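Local coordinates for acyl-coa oxidase (Arabidopsis thaliana, PDB 1W07), which uses FAD and molecular oxygen to desaturate long- and medium-chain acyl-CoAs to trans-2-enoyl-CoAs in peroxisomal beta-oxidation, releasing hydrogen peroxide, at residues B[381-386]-B[421-427]; B[388-393]-B[413-418]; B[453-457]-B[526-530]; B[285-289]-B[347-352]; B[170-174]-B[240-244]. The protein carries 1 engineered substitution. One frame throughout, in Å; residues are numbered along the deposited sequence. Where two conformers were deposited one is given.

Contact 1: residues B[381-386]-B[421-427]. With FAD (flavin-adenine dinucleotide), chain I.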
# COMPACT_ATOMS: atom_id res chain seq x y z
N LYS B 381 -17.08 1.06 8.97
CA LYS B 381 -15.84 0.41 9.39
C LYS B 381 -15.07 0.06 8.12
O LYS B 381 -13.87 0.30 8.03
CB LYS B 381 -16.15 -0.86 10.21
CG LYS B 381 -14.92 -1.60 10.73
CD LYS B 381 -14.33 -2.51 9.65
CE LYS B 381 -13.16 -3.32 10.17
NZ LYS B 381 -12.57 -4.17 9.10
N SER B 382 -15.77 -0.49 7.13
CA SER B 382 -15.17 -0.86 5.85
C SER B 382 -14.67 0.34 5.06
O SER B 382 -13.55 0.36 4.56
CB SER B 382 -16.19 -1.60 4.97
OG SER B 382 -15.60 -2.03 3.77
N LEU B 383 -15.53 1.34 4.94
CA LEU B 383 -15.18 2.53 4.19
C LEU B 383 -13.97 3.27 4.74
O LEU B 383 -13.01 3.52 4.01
CB LEU B 383 -16.38 3.48 4.12
CG LEU B 383 -16.26 4.62 3.09
CD1 LEU B 383 -16.66 4.09 1.72
CD2 LEU B 383 -17.15 5.79 3.48
N THR B 384 -14.00 3.62 6.02
CA THR B 384 -12.92 4.37 6.65
C THR B 384 -11.59 3.63 6.72
O THR B 384 -10.53 4.24 6.50
CB THR B 384 -13.30 4.84 8.07
OG1 THR B 384 -13.53 3.70 8.93
CG2 THR B 384 -14.59 5.66 8.02
N THR B 385 -11.61 2.33 7.02
CA THR B 385 -10.37 1.57 7.11
C THR B 385 -9.71 1.45 5.76
O THR B 385 -8.49 1.58 5.65
CB THR B 385 -10.57 0.16 7.71
OG1 THR B 385 -11.55 -0.55 6.95
CG2 THR B 385 -11.01 0.26 9.14
N THR B 386 -10.50 1.18 4.74
CA THR B 386 -9.99 1.05 3.38
C THR B 386 -9.40 2.40 2.97
O THR B 386 -8.25 2.48 2.53
CB THR B 386 -11.13 0.63 2.41
OG1 THR B 386 -11.56 -0.69 2.75
CG2 THR B 386 -10.67 0.69 0.94
N CYS B 421 -8.26 -3.51 7.98
CA CYS B 421 -9.11 -3.90 6.87
C CYS B 421 -9.52 -5.37 6.93
O CYS B 421 -10.32 -5.81 6.10
CB CYS B 421 -8.42 -3.62 5.54
SG CYS B 421 -8.03 -1.87 5.32
N THR B 422 -8.97 -6.11 7.88
CA THR B 422 -9.32 -7.52 7.97
C THR B 422 -9.91 -7.94 9.31
O THR B 422 -10.86 -8.72 9.36
CB THR B 422 -8.11 -8.44 7.64
OG1 THR B 422 -8.53 -9.81 7.64
CG2 THR B 422 -7.00 -8.25 8.66
N TYR B 423 -9.36 -7.44 10.41
CA TYR B 423 -9.90 -7.83 11.71
C TYR B 423 -11.29 -7.24 11.88
O TYR B 423 -11.60 -6.19 11.32
CB TYR B 423 -8.96 -7.43 12.86
CG TYR B 423 -8.74 -5.95 13.09
CD1 TYR B 423 -9.82 -5.09 13.34
CD2 TYR B 423 -7.45 -5.42 13.12
CE1 TYR B 423 -9.61 -3.75 13.62
CE2 TYR B 423 -7.24 -4.07 13.40
CZ TYR B 423 -8.32 -3.24 13.65
OH TYR B 423 -8.11 -1.90 13.92
N GLU B 424 -12.11 -7.93 12.66
CA GLU B 424 -13.50 -7.54 12.90
C GLU B 424 -14.32 -7.71 11.63
O GLU B 424 -15.37 -7.09 11.46
CB GLU B 424 -13.59 -6.09 13.38
CG GLU B 424 -13.67 -5.97 14.89
CD GLU B 424 -14.85 -6.74 15.46
OE1 GLU B 424 -16.00 -6.45 15.05
OE2 GLU B 424 -14.63 -7.62 16.31
N GLY B 425 -13.83 -8.56 10.73
CA GLY B 425 -14.54 -8.81 9.49
C GLY B 425 -13.88 -8.19 8.26
O GLY B 425 -13.53 -7.01 8.26
N ASP B 426 -13.71 -9.02 7.23
CA ASP B 426 -13.12 -8.59 5.96
C ASP B 426 -13.95 -7.44 5.39
O ASP B 426 -15.18 -7.51 5.33
CB ASP B 426 -13.10 -9.77 4.98
CG ASP B 426 -12.62 -9.37 3.60
OD1 ASP B 426 -13.47 -9.00 2.77
OD2 ASP B 426 -11.39 -9.44 3.35
N ASN B 427 -13.27 -6.38 4.96
CA ASN B 427 -13.91 -5.19 4.42
C ASN B 427 -14.91 -5.42 3.29
O ASN B 427 -15.93 -4.74 3.24
CB ASN B 427 -12.85 -4.16 4.01
CG ASN B 427 -12.40 -3.32 5.18
OD1 ASN B 427 -12.92 -3.49 6.29
ND2 ASN B 427 -11.45 -2.43 4.96
PA FAD I . -11.48 -14.28 4.46
O1A FAD I . -12.76 -13.89 5.09
O2A FAD I . -11.21 -15.73 4.28
O5B FAD I . -11.37 -13.53 3.04
C5B FAD I . -10.28 -13.79 2.16
C4B FAD I . -10.60 -13.24 0.76
O4B FAD I . -11.82 -13.86 0.33
C3B FAD I . -10.86 -11.74 0.80
O3B FAD I . -10.58 -11.16 -0.47
C2B FAD I . -12.36 -11.68 1.10
O2B FAD I . -12.93 -10.49 0.56
C1B FAD I . -12.85 -12.86 0.26
N9A FAD I . -14.14 -13.38 0.77
C8A FAD I . -14.31 -14.14 1.85
N7A FAD I . -15.60 -14.41 2.01
C5A FAD I . -16.27 -13.82 1.03
C6A FAD I . -17.61 -13.75 0.68
N6A FAD I . -18.55 -14.30 1.44
N1A FAD I . -17.97 -13.05 -0.48
C2A FAD I . -16.98 -12.42 -1.24
N3A FAD I . -15.71 -12.49 -0.86
C4A FAD I . -15.34 -13.16 0.24
N1 FAD I . -8.98 -13.04 15.54
C2 FAD I . -9.34 -13.34 16.87
O2 FAD I . -10.21 -14.18 17.09
N3 FAD I . -8.69 -12.67 17.92
C4 FAD I . -7.70 -11.72 17.65
O4 FAD I . -7.16 -11.12 18.58
C4X FAD I . -7.33 -11.46 16.33
N5 FAD I . -6.28 -10.57 16.04
C5X FAD I . -5.89 -10.31 14.73
C6 FAD I . -4.77 -9.52 14.47
C7 FAD I . -4.32 -9.35 13.17
C7M FAD I . -3.08 -8.49 12.93
C8 FAD I . -4.99 -9.97 12.11
C8M FAD I . -4.51 -9.80 10.67
C9 FAD I . -6.11 -10.75 12.37
C9A FAD I . -6.57 -10.93 13.67
N10 FAD I . -7.66 -11.77 13.95
C10 FAD I . -7.97 -12.10 15.28
C1' FAD I . -8.43 -12.42 12.86
C2' FAD I . -9.38 -11.41 12.22
O2' FAD I . -10.21 -10.81 13.23
C3' FAD I . -10.27 -11.98 11.12
O3' FAD I . -11.04 -13.07 11.64
C4' FAD I . -9.46 -12.49 9.92
O4' FAD I . -8.31 -11.68 9.68
C5' FAD I . -10.36 -12.48 8.68
O5' FAD I . -9.59 -12.77 7.51
P FAD I . -9.80 -14.16 6.72
O1P FAD I . -8.46 -14.79 6.61
O2P FAD I . -10.90 -14.92 7.35
O3P FAD I . -10.26 -13.63 5.27

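Contact 2: residues B[388-393]-B[413-418]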
# COMPACT_ATOMS: atom_id res chain seq x y z
N THR B 388 -8.37 4.85 4.78
CA THR B 388 -7.23 5.21 5.63
C THR B 388 -5.96 4.46 5.26
O THR B 388 -4.89 5.07 5.14
CB THR B 388 -7.57 5.00 7.13
OG1 THR B 388 -8.67 5.86 7.47
CG2 THR B 388 -6.37 5.32 8.04
N ALA B 389 -6.08 3.15 5.08
CA ALA B 389 -4.94 2.32 4.70
C ALA B 389 -4.33 2.83 3.39
O ALA B 389 -3.13 3.04 3.30
CB ALA B 389 -5.39 0.86 4.55
N ASP B 390 -5.17 3.03 2.38
CA ASP B 390 -4.65 3.53 1.12
C ASP B 390 -4.07 4.94 1.32
O ASP B 390 -3.02 5.26 0.76
CB ASP B 390 -5.76 3.59 0.06
CG ASP B 390 -6.27 2.21 -0.35
OD1 ASP B 390 -5.56 1.19 -0.16
OD2 ASP B 390 -7.39 2.17 -0.88
N GLY B 391 -4.74 5.77 2.12
CA GLY B 391 -4.28 7.13 2.36
C GLY B 391 -2.91 7.21 3.01
O GLY B 391 -2.11 8.12 2.71
N ILE B 392 -2.62 6.28 3.92
CA ILE B 392 -1.34 6.25 4.61
C ILE B 392 -0.23 5.92 3.63
O ILE B 392 0.83 6.55 3.68
CB ILE B 392 -1.32 5.20 5.74
CG1 ILE B 392 -2.30 5.60 6.84
CG2 ILE B 392 0.12 5.04 6.29
CD1 ILE B 392 -2.50 4.52 7.88
N GLU B 393 -0.44 4.93 2.76
CA GLU B 393 0.57 4.57 1.79
C GLU B 393 0.76 5.70 0.78
O GLU B 393 1.88 5.94 0.30
CB GLU B 393 0.21 3.25 1.07
CG GLU B 393 1.03 2.99 -0.22
CD GLU B 393 2.55 3.02 -0.01
OE1 GLU B 393 3.29 3.10 -1.02
OE2 GLU B 393 3.02 2.93 1.14
N LEU B 413 3.73 2.90 10.06
CA LEU B 413 2.34 3.27 10.28
C LEU B 413 1.39 2.50 9.36
O LEU B 413 0.32 2.04 9.79
CB LEU B 413 2.16 4.78 10.10
CG LEU B 413 0.75 5.33 10.34
CD1 LEU B 413 0.32 5.05 11.79
CD2 LEU B 413 0.71 6.82 10.03
N PHE B 414 1.78 2.33 8.11
CA PHE B 414 0.97 1.60 7.15
C PHE B 414 0.87 0.13 7.56
O PHE B 414 -0.23 -0.45 7.63
CB PHE B 414 1.60 1.69 5.75
CG PHE B 414 0.84 0.91 4.70
CD1 PHE B 414 -0.41 1.33 4.26
CD2 PHE B 414 1.38 -0.25 4.16
CE1 PHE B 414 -1.13 0.62 3.31
CE2 PHE B 414 0.66 -0.99 3.19
CZ PHE B 414 -0.59 -0.55 2.77
N ALA B 415 2.02 -0.47 7.84
CA ALA B 415 2.05 -1.87 8.23
C ALA B 415 1.24 -2.12 9.51
O ALA B 415 0.48 -3.08 9.59
CB ALA B 415 3.50 -2.32 8.41
N VAL B 416 1.39 -1.25 10.51
CA VAL B 416 0.66 -1.46 11.75
C VAL B 416 -0.84 -1.21 11.59
O VAL B 416 -1.66 -1.83 12.29
CB VAL B 416 1.23 -0.57 12.89
CG1 VAL B 416 0.74 0.87 12.74
CG2 VAL B 416 0.86 -1.16 14.24
N TYR B 417 -1.22 -0.34 10.66
CA TYR B 417 -2.63 -0.02 10.44
C TYR B 417 -3.45 -1.01 9.59
O TYR B 417 -4.61 -1.28 9.92
CB TYR B 417 -2.79 1.37 9.82
CG TYR B 417 -4.25 1.76 9.69
CD1 TYR B 417 -4.96 2.20 10.82
CD2 TYR B 417 -4.95 1.57 8.50
CE1 TYR B 417 -6.32 2.42 10.76
CE2 TYR B 417 -6.34 1.79 8.44
CZ TYR B 417 -7.01 2.21 9.58
OH TYR B 417 -8.36 2.46 9.54
N VAL B 418 -2.85 -1.53 8.50
CA VAL B 418 -3.53 -2.43 7.57
C VAL B 418 -4.39 -3.55 8.11
O VAL B 418 -5.36 -3.95 7.46
CB VAL B 418 -2.57 -3.07 6.52
CG1 VAL B 418 -2.28 -2.07 5.44
CG2 VAL B 418 -1.30 -3.55 7.16

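Contact 3: residues B[453-457]-B[526-530]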
# COMPACT_ATOMS: atom_id res chain seq x y z
N GLY B 453 -33.84 7.13 9.60
CA GLY B 453 -32.41 7.09 9.85
C GLY B 453 -31.56 7.50 8.65
O GLY B 453 -31.86 8.49 7.98
N THR B 454 -30.51 6.72 8.40
CA THR B 454 -29.59 7.01 7.29
C THR B 454 -30.11 6.54 5.94
O THR B 454 -29.44 6.75 4.93
CB THR B 454 -28.20 6.37 7.53
OG1 THR B 454 -28.35 4.95 7.71
CG2 THR B 454 -27.55 6.96 8.76
N THR B 455 -31.28 5.92 5.92
CA THR B 455 -31.87 5.44 4.67
C THR B 455 -33.17 6.19 4.36
O THR B 455 -33.91 5.84 3.45
CB THR B 455 -32.18 3.92 4.75
OG1 THR B 455 -33.14 3.68 5.79
CG2 THR B 455 -30.92 3.13 5.05
N ALA B 456 -33.43 7.24 5.13
CA ALA B 456 -34.64 8.04 4.93
C ALA B 456 -34.72 8.57 3.51
O ALA B 456 -35.80 8.60 2.90
CB ALA B 456 -34.66 9.19 5.93
N TYR B 457 -33.58 8.99 2.97
CA TYR B 457 -33.55 9.52 1.61
C TYR B 457 -34.10 8.52 0.62
O TYR B 457 -34.65 8.90 -0.41
CB TYR B 457 -32.11 9.90 1.23
CG TYR B 457 -31.21 8.71 0.94
CD1 TYR B 457 -30.93 8.31 -0.37
CD2 TYR B 457 -30.64 7.98 1.98
CE1 TYR B 457 -30.10 7.22 -0.63
CE2 TYR B 457 -29.81 6.88 1.73
CZ TYR B 457 -29.54 6.50 0.42
OH TYR B 457 -28.75 5.41 0.18
N HIS B 526 -23.54 4.34 -0.62
CA HIS B 526 -24.41 4.63 0.52
C HIS B 526 -23.58 5.10 1.71
O HIS B 526 -23.88 6.12 2.32
CB HIS B 526 -25.19 3.38 0.91
CG HIS B 526 -26.03 3.56 2.14
ND1 HIS B 526 -27.16 4.34 2.16
CD2 HIS B 526 -25.90 3.04 3.38
CE1 HIS B 526 -27.70 4.30 3.37
NE2 HIS B 526 -26.96 3.52 4.13
N CYS B 527 -22.52 4.38 2.03
CA CYS B 527 -21.64 4.75 3.14
C CYS B 527 -20.99 6.12 2.94
O CYS B 527 -20.81 6.86 3.91
CB CYS B 527 -20.53 3.72 3.33
SG CYS B 527 -21.17 2.12 3.80
N GLN B 528 -20.64 6.46 1.69
CA GLN B 528 -20.02 7.76 1.42
C GLN B 528 -21.03 8.87 1.66
O GLN B 528 -20.69 9.93 2.19
CB GLN B 528 -19.49 7.81 -0.03
CG GLN B 528 -18.30 6.87 -0.26
CD GLN B 528 -17.88 6.78 -1.72
OE1 GLN B 528 -18.68 6.97 -2.64
NE2 GLN B 528 -16.61 6.43 -1.94
N LEU B 529 -22.28 8.63 1.26
CA LEU B 529 -23.35 9.61 1.47
C LEU B 529 -23.43 9.90 2.97
O LEU B 529 -23.53 11.05 3.38
CB LEU B 529 -24.68 9.06 0.98
CG LEU B 529 -25.95 9.77 1.46
CD1 LEU B 529 -25.99 11.22 0.97
CD2 LEU B 529 -27.15 8.99 0.96
N ILE B 530 -23.40 8.84 3.78
CA ILE B 530 -23.47 9.01 5.23
C ILE B 530 -22.32 9.91 5.75
O ILE B 530 -22.55 10.82 6.55
CB ILE B 530 -23.41 7.63 5.93
CG1 ILE B 530 -24.67 6.81 5.59
CG2 ILE B 530 -23.25 7.80 7.43
CD1 ILE B 530 -24.69 5.39 6.17
O HOH W 1 -27.59 2.55 7.04

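Contact 4: residues B[285-289]-B[347-352]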
# COMPACT_ATOMS: atom_id res chain seq x y z
N ARG B 285 -16.54 -1.62 16.58
CA ARG B 285 -16.51 -1.06 15.24
C ARG B 285 -16.44 0.46 15.30
O ARG B 285 -15.90 1.11 14.40
CB ARG B 285 -17.73 -1.52 14.46
CG ARG B 285 -17.73 -3.00 14.16
CD ARG B 285 -18.99 -3.40 13.44
NE ARG B 285 -18.91 -4.76 12.91
CZ ARG B 285 -19.90 -5.34 12.24
NH1 ARG B 285 -21.04 -4.68 12.03
NH2 ARG B 285 -19.75 -6.57 11.77
N GLN B 286 -17.00 1.02 16.36
CA GLN B 286 -17.00 2.46 16.55
C GLN B 286 -15.58 2.91 16.88
O GLN B 286 -15.13 3.95 16.41
CB GLN B 286 -17.97 2.84 17.69
CG GLN B 286 -18.14 4.34 17.94
CD GLN B 286 -16.93 4.97 18.61
OE1 GLN B 286 -16.37 4.41 19.55
NE2 GLN B 286 -16.54 6.15 18.15
N THR B 287 -14.89 2.10 17.69
CA THR B 287 -13.52 2.41 18.07
C THR B 287 -12.62 2.32 16.83
O THR B 287 -11.69 3.10 16.68
CB THR B 287 -12.99 1.44 19.16
OG1 THR B 287 -12.83 0.13 18.62
CG2 THR B 287 -13.98 1.37 20.33
N ILE B 288 -12.91 1.36 15.95
CA ILE B 288 -12.14 1.19 14.72
C ILE B 288 -12.30 2.44 13.83
O ILE B 288 -11.32 2.98 13.31
CB ILE B 288 -12.61 -0.08 13.95
CG1 ILE B 288 -12.25 -1.33 14.76
CG2 ILE B 288 -11.99 -0.16 12.57
CD1 ILE B 288 -12.84 -2.60 14.20
N VAL B 289 -13.52 2.90 13.66
CA VAL B 289 -13.76 4.08 12.85
C VAL B 289 -13.01 5.26 13.47
O VAL B 289 -12.34 6.03 12.78
CB VAL B 289 -15.26 4.42 12.77
CG1 VAL B 289 -15.45 5.66 11.95
CG2 VAL B 289 -16.03 3.26 12.15
N VAL B 347 -17.55 11.69 11.59
CA VAL B 347 -18.44 10.55 11.44
C VAL B 347 -18.21 9.64 12.64
O VAL B 347 -19.11 8.92 13.07
CB VAL B 347 -18.19 9.79 10.11
CG1 VAL B 347 -17.01 8.84 10.23
CG2 VAL B 347 -19.46 9.05 9.70
N GLY B 348 -17.01 9.68 13.19
CA GLY B 348 -16.69 8.87 14.35
C GLY B 348 -17.42 9.42 15.57
O GLY B 348 -17.84 8.66 16.45
N GLU B 349 -17.56 10.74 15.63
CA GLU B 349 -18.26 11.37 16.75
C GLU B 349 -19.72 10.92 16.71
O GLU B 349 -20.30 10.59 17.75
CB GLU B 349 -18.22 12.90 16.63
CG GLU B 349 -16.97 13.57 17.21
CD GLU B 349 -16.92 15.08 16.92
OE1 GLU B 349 -17.99 15.71 16.81
OE2 GLU B 349 -15.81 15.63 16.83
N TRP B 350 -20.30 10.93 15.51
CA TRP B 350 -21.69 10.53 15.32
C TRP B 350 -21.88 9.06 15.70
O TRP B 350 -22.84 8.72 16.37
CB TRP B 350 -22.10 10.74 13.86
CG TRP B 350 -23.49 10.26 13.57
CD1 TRP B 350 -24.67 10.88 13.90
CD2 TRP B 350 -23.86 9.03 12.93
NE1 TRP B 350 -25.74 10.10 13.52
CE2 TRP B 350 -25.27 8.96 12.92
CE3 TRP B 350 -23.13 7.97 12.38
CZ2 TRP B 350 -25.97 7.88 12.37
CZ3 TRP B 350 -23.83 6.88 11.83
CH2 TRP B 350 -25.23 6.85 11.83
N LEU B 351 -20.95 8.21 15.26
CA LEU B 351 -21.03 6.79 15.58
C LEU B 351 -21.01 6.55 17.08
O LEU B 351 -21.53 5.55 17.57
CB LEU B 351 -19.88 6.04 14.92
CG LEU B 351 -20.17 5.44 13.55
CD1 LEU B 351 -18.92 4.70 13.08
CD2 LEU B 351 -21.38 4.48 13.63
N LYS B 352 -20.39 7.46 17.82
CA LYS B 352 -20.36 7.32 19.27
C LYS B 352 -21.78 7.55 19.79
O LYS B 352 -22.30 6.75 20.57
CB LYS B 352 -19.41 8.35 19.88
CG LYS B 352 -19.31 8.26 21.39
CD LYS B 352 -18.67 6.96 21.86
CE LYS B 352 -18.68 6.88 23.38
NZ LYS B 352 -18.13 8.12 24.01

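Contact 5: residues B[170-174]-B[240-244]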
# COMPACT_ATOMS: atom_id res chain seq x y z
N THR B 170 -6.63 -27.43 10.88
CA THR B 170 -7.28 -26.19 10.44
C THR B 170 -8.22 -25.62 11.50
O THR B 170 -8.69 -24.48 11.38
CB THR B 170 -8.07 -26.40 9.12
OG1 THR B 170 -9.07 -27.41 9.29
CG2 THR B 170 -7.12 -26.83 8.01
N ALA B 171 -8.50 -26.41 12.55
CA ALA B 171 -9.38 -25.98 13.63
C ALA B 171 -8.56 -25.20 14.66
O ALA B 171 -9.12 -24.58 15.56
CB ALA B 171 -10.04 -27.20 14.29
N SER B 172 -7.25 -25.25 14.53
CA SER B 172 -6.35 -24.55 15.45
C SER B 172 -6.63 -23.05 15.49
O SER B 172 -6.82 -22.43 14.44
CB SER B 172 -4.89 -24.78 15.05
OG SER B 172 -4.60 -26.15 14.92
N LYS B 173 -6.66 -22.47 16.68
CA LYS B 173 -6.89 -21.03 16.82
C LYS B 173 -5.66 -20.39 16.19
O LYS B 173 -4.56 -20.91 16.32
CB LYS B 173 -7.00 -20.62 18.30
CG LYS B 173 -8.23 -21.18 18.98
CD LYS B 173 -9.48 -20.77 18.21
CE LYS B 173 -10.73 -21.40 18.80
NZ LYS B 173 -11.98 -21.02 18.07
N TRP B 174 -5.86 -19.27 15.50
CA TRP B 174 -4.76 -18.62 14.79
C TRP B 174 -5.06 -17.13 14.63
O TRP B 174 -6.11 -16.77 14.10
CB TRP B 174 -4.63 -19.32 13.42
CG TRP B 174 -3.38 -19.01 12.64
CD1 TRP B 174 -3.15 -17.91 11.85
CD2 TRP B 174 -2.18 -19.78 12.63
NE1 TRP B 174 -1.88 -17.96 11.36
CE2 TRP B 174 -1.26 -19.10 11.81
CE3 TRP B 174 -1.79 -20.99 13.23
CZ2 TRP B 174 0.04 -19.58 11.57
CZ3 TRP B 174 -0.51 -21.47 13.00
CH2 TRP B 174 0.40 -20.76 12.18
N GLY B 240 -0.98 -15.57 18.30
CA GLY B 240 -0.63 -16.97 18.36
C GLY B 240 -1.59 -18.00 17.84
O GLY B 240 -2.62 -17.69 17.24
N PHE B 241 -1.21 -19.25 18.06
CA PHE B 241 -2.06 -20.35 17.65
C PHE B 241 -2.37 -21.10 18.93
O PHE B 241 -1.70 -20.91 19.95
CB PHE B 241 -1.35 -21.22 16.61
CG PHE B 241 -0.04 -21.78 17.08
CD1 PHE B 241 -0.00 -22.90 17.91
CD2 PHE B 241 1.16 -21.20 16.67
CE1 PHE B 241 1.23 -23.44 18.32
CE2 PHE B 241 2.38 -21.72 17.08
CZ PHE B 241 2.41 -22.86 17.91
N LEU B 242 -3.39 -21.95 18.89
CA LEU B 242 -3.78 -22.69 20.08
C LEU B 242 -4.57 -23.92 19.69
O LEU B 242 -5.53 -23.83 18.92
CB LEU B 242 -4.63 -21.81 20.99
CG LEU B 242 -5.31 -22.44 22.22
CD1 LEU B 242 -4.27 -23.04 23.15
CD2 LEU B 242 -6.12 -21.38 22.95
N MET B 243 -4.17 -25.07 20.21
CA MET B 243 -4.85 -26.33 19.93
C MET B 243 -5.19 -26.99 21.27
O MET B 243 -4.42 -26.89 22.23
CB MET B 243 -3.95 -27.27 19.10
CG MET B 243 -3.50 -26.75 17.71
SD MET B 243 -2.85 -28.04 16.59
CE MET B 243 -1.39 -28.56 17.46
N PHE B 244 -6.34 -27.64 21.34
CA PHE B 244 -6.75 -28.32 22.56
C PHE B 244 -6.85 -29.82 22.30
O PHE B 244 -7.48 -30.23 21.32
CB PHE B 244 -8.10 -27.82 23.05
CG PHE B 244 -8.23 -26.33 23.06
CD1 PHE B 244 -8.59 -25.64 21.91
CD2 PHE B 244 -8.02 -25.61 24.23
CE1 PHE B 244 -8.74 -24.26 21.91
CE2 PHE B 244 -8.17 -24.23 24.25
CZ PHE B 244 -8.53 -23.55 23.09

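Contact 1: residues B[381-386]-B[421-427]
With CG anti to its backbone N (chi1 -179°) and a bend at chi2 (-82°), Lys381 sends its amine from helix 370-398 into the turn Thr422-Gly425, meeting the carbonyls of Tyr423 and Gly425 almost end-on. NZ lies 3.2 Å from Tyr423 O, 3.1 Å from Gly425 O and 2.9 Å from Asn427 OD1; with Ala420 O also accepting, four oxygens crowd round one buried amine and probably favour its charged form. Asn427 sits as a knob among Lys381, Ser382, Thr385 and Thr386. Its amide rotation is set from both ends: OD1 takes the lysine, while ND2 donates to Thr385 OG1 at 2.7 Å and weakly to Thr386 OG1. Ser382 OG comes from above the carbonyl plane to Asn427 O (2.8 Å). At the start of the turn Thr422 OG1 is hydrogen-bonded to FAD O4', and after it Asp426 OD1 accepts from FAD O2B while capping helix 427-443. This type II turn and N-cap form part of the acyl-CoA oxidase FAD site and carry Glu424, the inferred proton acceptor.

Contact 2: residues B[388-393]-B[413-418]
Tyr417 passes Ile392, then Ala389, then Thr388 as its side chain runs outward. Its CB and CG lie against Ile392 CD1, CB at 3.7 Å. CD2 is 4.0 Å from Ala389 CB, and CE2 passes obliquely near Ala389 N. Farther out, Thr388 CG2 lies over one ring face, 3.8 Å from the centroid and 23° off the normal, a CH-pi contact; OH ends beside Thr388 CB at 3.6 Å. Without the ring, as with an alanine here, a gap is likely to open against Thr388 CG2 and Ile392 CD1. One turn back, Phe414 turns its edge to Ala389 O and receives Glu393 CB over a face, 4.1 Å from the centroid. Ile392 CG2 fills in at Phe414 CB (3.7 Å). The short helix axes run nearly antiparallel, at 165°. No hydrogen bond crosses: Thr388 OG1 turns to Thr384 O and the Glu393 carboxylate to Arg396 and Lys397, which implies that methyl-aromatic and other apolar contacts join helices 370-398 and 410-417 of the C-alpha1 domain.

Contact 3: residues B[453-457]-B[526-530]
The ring of Tyr457 takes Leu529 CD2 over one face: the methyl is 3.5 Å from the centroid and only 15° off the ring normal, a CH-pi contact displaced somewhat toward the CE2-CZ side. At the far end of the same ring, OH is hydrogen-bonded to His526 ND1 at 2.8 Å. The two aromatic groups meet rim to rim, with planes 24° apart and neither lying over the other. His526 is brought into line by a CG anti to its backbone N (chi1 175°), which carries the imidazole out from its helix toward residues 453-457. Its other nitrogen is occupied as well, because a water 3.1 Å from NE2 also lies 2.6 Å from Thr454 OG1. Both imidazole nitrogens therefore have partners tied to the loop, an arrangement that should restrict rotation of the ring. Between them, CE1 approaches Thr454 O edge-on at 3.4 Å, while Thr455 CG2 touches obliquely at 3.8 Å from CE1. Ile530 CD1 completes the surface, 3.9 Å from Thr454 CB. Thr454 OG1 has a further partner in Glu372. The loop between helices 427-443 and 461-464 is thus laid on helix 516-538, with helix 480-503 against Tyr457 and Leu529, helix 370-398 against Thr454 and Ile530, and helix 427-443 against Thr455 and His526.

Contact 4: residues B[285-289]-B[347-352]
Gln286, Val289 and Leu351 have the most surface buried where helices 278-309 and 328-363 face each other. In Gln286, CG, anti to the backbone N (chi1 -176°), lies by Leu351 O (3.6 Å), and the bend at chi2 then turns the amide toward Gly348. There NE2 donates to Gly348 O at 3.3 Å, with an N-H...O angle of 145°; the acceptor lies near the plane of the glutamine amide. The same carbonyl accepts the helical bond from Lys352 N, reached from its opposite face, so the glutamine adds a second donor without displacing the first. One turn on, Val289 crosses Leu351 at about a right angle, and CG2 to CD1 is a tight 3.4 Å. The other branch, Val289 CG1, meets Val347 CG1 at 3.9 Å and also faces the bare CA of Gly348. With short axes 9.1 Å apart and their directions at 163°, this is the antiparallel helix pairing of the C-alpha1 helical domain, as in the helical bundle of the acyl-CoA dehydrogenase superfamily.

Contact 5: residues B[170-174]-B[240-244]
A short antiparallel beta pairing joins residues 173-174 to strand 240-244 in the middle domain, where Lys173 and Trp174 lie along the edge of a small sheet. Lys173 and Leu242 are the hydrogen-bonded pair: Lys173 N donates to Leu242 O at 2.9 Å with an angle of 157°, whereas the return bond from Leu242 N is less certain because Lys173 O is modelled too close to a neighbour. On their face CB meets CB at 3.8 Å, after which the lysine chain leads away to place NZ among Glu139, Gln137 O and Tyr189 O. Trp174 and Phe241 form the next, non-hydrogen-bonded pair and share the other face. Phe241 CB lies 3.4 Å from Trp174 CE3; the two rings are nearly parallel, planes at 20°, but slid apart with centroids 5.9 Å from each other, so they barely overlap. Trp174 CA also points a C-H at Gly240 O (3.4 Å). Met243 runs CG past Ser172 CB at 3.6 Å and also packs on Thr221 of strand 220-224. A glycine at Met243 would take away that chain and would probably leave a gap beside Ser172 and Thr221. Strand 240-244 is the middle one, with 220-224 along its other side; Phe630 of the second subunit meets both Trp174 and Phe241 edge-to-face, and strand 185-194 touches Lys173 and Phe244.

From the N terminus, contact 5 comes first and closes a strand-and-loop excursion within the middle domain. The chain then turns helical: contact 4 pairs helix 278-309 with helix 328-363, and contact 1 joins helix 370-398 to the loop after helix 410-417. Contact 2 is nested inside the loop closed by contact 1 and uses the same helix. Contact 3 follows in series, and none cross. Contacts 1 and 2 touch where Tyr417 meets Thr385 and Cys421 meets Ala389, 1 and 4 through Ile288, 1 and 3 through Leu383, 3 and 4 through Thr454 and Trp350. Contact 5 stands apart, about 23 Å from contact 1 between centres; contacts 1, 2 and 5 also meet the second subunit.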